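Local coordinates for protein pyruvate kinase (PDB 6QXL) that probably catalyses the last step of glycolysis, transferring the phosphoryl group of phosphoenolpyruvate to ADP to give pyruvate and ATP, at residues A[378-383]-A[398-403]. Sequence-based numbering, arbitrary orientation.
With G6P (6-O-phosphono-alpha-D-glucopyranose), chain M.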
# COMPACT_ATOMS: atom_id res chain seq x y z
N LYS A 378 21.37 13.31 13.69
CA LYS A 378 22.23 12.22 14.08
C LYS A 378 21.95 11.70 15.48
O LYS A 378 22.54 10.70 15.88
CB LYS A 378 23.70 12.65 14.00
CG LYS A 378 24.15 13.14 12.62
CD LYS A 378 24.13 12.06 11.55
CE LYS A 378 24.65 12.65 10.25
NZ LYS A 378 24.27 11.82 9.10
N ALA A 379 21.09 12.38 16.23
CA ALA A 379 20.77 11.92 17.57
C ALA A 379 19.53 12.61 18.10
O ALA A 379 19.15 13.64 17.61
CB ALA A 379 21.94 12.16 18.52
N ILE A 380 18.91 11.99 19.10
CA ILE A 380 17.78 12.57 19.79
C ILE A 380 18.12 12.71 21.25
O ILE A 380 18.40 11.73 21.92
CB ILE A 380 16.54 11.69 19.65
CG1 ILE A 380 16.16 11.57 18.16
CG2 ILE A 380 15.40 12.24 20.51
CD1 ILE A 380 14.91 10.81 17.92
N ILE A 381 18.11 13.96 21.74
CA ILE A 381 18.36 14.30 23.13
C ILE A 381 17.00 14.39 23.78
O ILE A 381 16.26 15.35 23.58
CB ILE A 381 19.13 15.62 23.23
CG1 ILE A 381 20.53 15.43 22.65
CG2 ILE A 381 19.24 16.10 24.68
CD1 ILE A 381 21.35 16.71 22.58
N CYS A 382 16.67 13.38 24.57
CA CYS A 382 15.38 13.34 25.23
C CYS A 382 15.57 13.57 26.72
O CYS A 382 16.01 12.68 27.44
CB CYS A 382 14.70 12.01 24.94
SG CYS A 382 13.10 11.89 25.75
N LEU A 383 15.25 14.77 27.18
CA LEU A 383 15.30 15.08 28.60
C LEU A 383 14.10 14.44 29.23
O LEU A 383 12.97 14.79 28.91
CB LEU A 383 15.29 16.59 28.85
CG LEU A 383 16.30 17.46 28.12
CD1 LEU A 383 16.28 18.84 28.78
CD2 LEU A 383 17.70 16.87 28.09
N SER A 398 13.49 2.69 13.81
CA SER A 398 14.44 3.70 13.39
C SER A 398 15.85 3.19 13.59
O SER A 398 16.06 2.20 14.28
CB SER A 398 14.24 4.97 14.23
OG SER A 398 15.23 5.95 13.93
N SER A 399 16.82 3.86 13.00
CA SER A 399 18.21 3.62 13.38
C SER A 399 18.89 4.84 14.05
O SER A 399 20.09 4.81 14.30
CB SER A 399 18.99 3.19 12.15
OG SER A 399 18.95 4.20 11.18
N VAL A 400 18.12 5.87 14.39
CA VAL A 400 18.67 7.06 15.02
C VAL A 400 18.89 6.79 16.52
O VAL A 400 18.00 6.27 17.18
CB VAL A 400 17.75 8.28 14.85
CG1 VAL A 400 16.50 8.22 15.76
CG2 VAL A 400 18.53 9.56 15.16
N PRO A 401 20.07 7.15 17.06
CA PRO A 401 20.29 6.97 18.51
C PRO A 401 19.39 7.83 19.37
O PRO A 401 19.27 9.03 19.13
CB PRO A 401 21.73 7.39 18.69
CG PRO A 401 22.36 7.27 17.35
CD PRO A 401 21.30 7.53 16.35
N ILE A 402 18.73 7.21 20.33
CA ILE A 402 17.90 7.90 21.30
C ILE A 402 18.64 7.97 22.64
O ILE A 402 18.97 6.95 23.24
CB ILE A 402 16.58 7.14 21.50
CG1 ILE A 402 15.85 7.03 20.16
CG2 ILE A 402 15.73 7.81 22.57
CD1 ILE A 402 14.63 6.13 20.19
N TYR A 403 18.92 9.18 23.10
CA TYR A 403 19.62 9.39 24.37
C TYR A 403 18.67 9.86 25.45
O TYR A 403 18.06 10.90 25.30
CB TYR A 403 20.74 10.38 24.18
CG TYR A 403 21.81 9.84 23.27
CD1 TYR A 403 22.78 8.97 23.75
CD2 TYR A 403 21.85 10.19 21.93
CE1 TYR A 403 23.76 8.47 22.91
CE2 TYR A 403 22.85 9.69 21.11
CZ TYR A 403 23.79 8.84 21.61
OH TYR A 403 24.75 8.35 20.79
C1 G6P M . 11.65 16.74 30.86
C2 G6P M . 11.58 17.63 32.08
C3 G6P M . 10.09 17.92 32.21
C4 G6P M . 9.17 16.80 31.75
C5 G6P M . 9.96 15.52 32.02
C6 G6P M . 9.07 14.31 31.83
O1 G6P M . 13.03 16.80 30.51
O2 G6P M . 12.19 17.04 33.26
O3 G6P M . 9.94 18.97 31.29
O4 G6P M . 7.87 16.88 32.38
O5 G6P M . 11.11 15.45 31.18
O6 G6P M . 9.74 13.14 31.40
P G6P M . 8.94 11.71 31.31
O1P G6P M . 9.13 11.01 32.63
O2P G6P M . 9.85 11.33 30.16
O3P G6P M . 7.40 11.81 31.16
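Val400 is the first residue of 398-403 to meet 378-383, and both of its methyls take part. CG1 approaches the end of Ile380, 3.7 Å from CD1, with the two side chains crossing at about a right angle, while CG2, anti to the backbone N of Val400, turns to the backbone between Lys378 and Ala379. An ST turn shapes the approach to this point: Ser398 OG accepts the N-H of Val400 almost in line (174°) and is also hydrogen-bonded to Asn372 OD1 of helix 359-373. Met368 of that same helix packs on both Val400 and Ile380. At Pro401 the ring edge comes up to the carbonyl of Lys378, CD lying 3.4 Å from its O, and the proline's own carbonyl O receives Ile380 N at 3.0 Å, a somewhat bent bond (149°). From Ile402 on, the two segments run as neighbouring parallel strands of the C-terminal alpha/beta domain, the pair joined by helix 388-394 in a beta-alpha-beta crossover. Ile402 pairs with Ile380, and both side chains lie on the sheet face that packs against Met393 of the crossover helix. Tyr403 lies on the other face with Ile381. Its N donates to Ile380 O at 2.9 Å and its O accepts Cys382 N at 2.9 Å, so Tyr403 brackets Ile381, its partner in the parallel register, through the residues before and after it. With CG beside the backbone N (chi1 -66°), the ring extends back along strand 377-383, bringing CE2 to 3.7 Å from Ala379 CB, which sits at the ring edge near its plane; Leu444 of helix 436-446 touches both side chains. One residue beyond Cys382, Leu383 belongs to the pocket that holds glucose-6-phosphate.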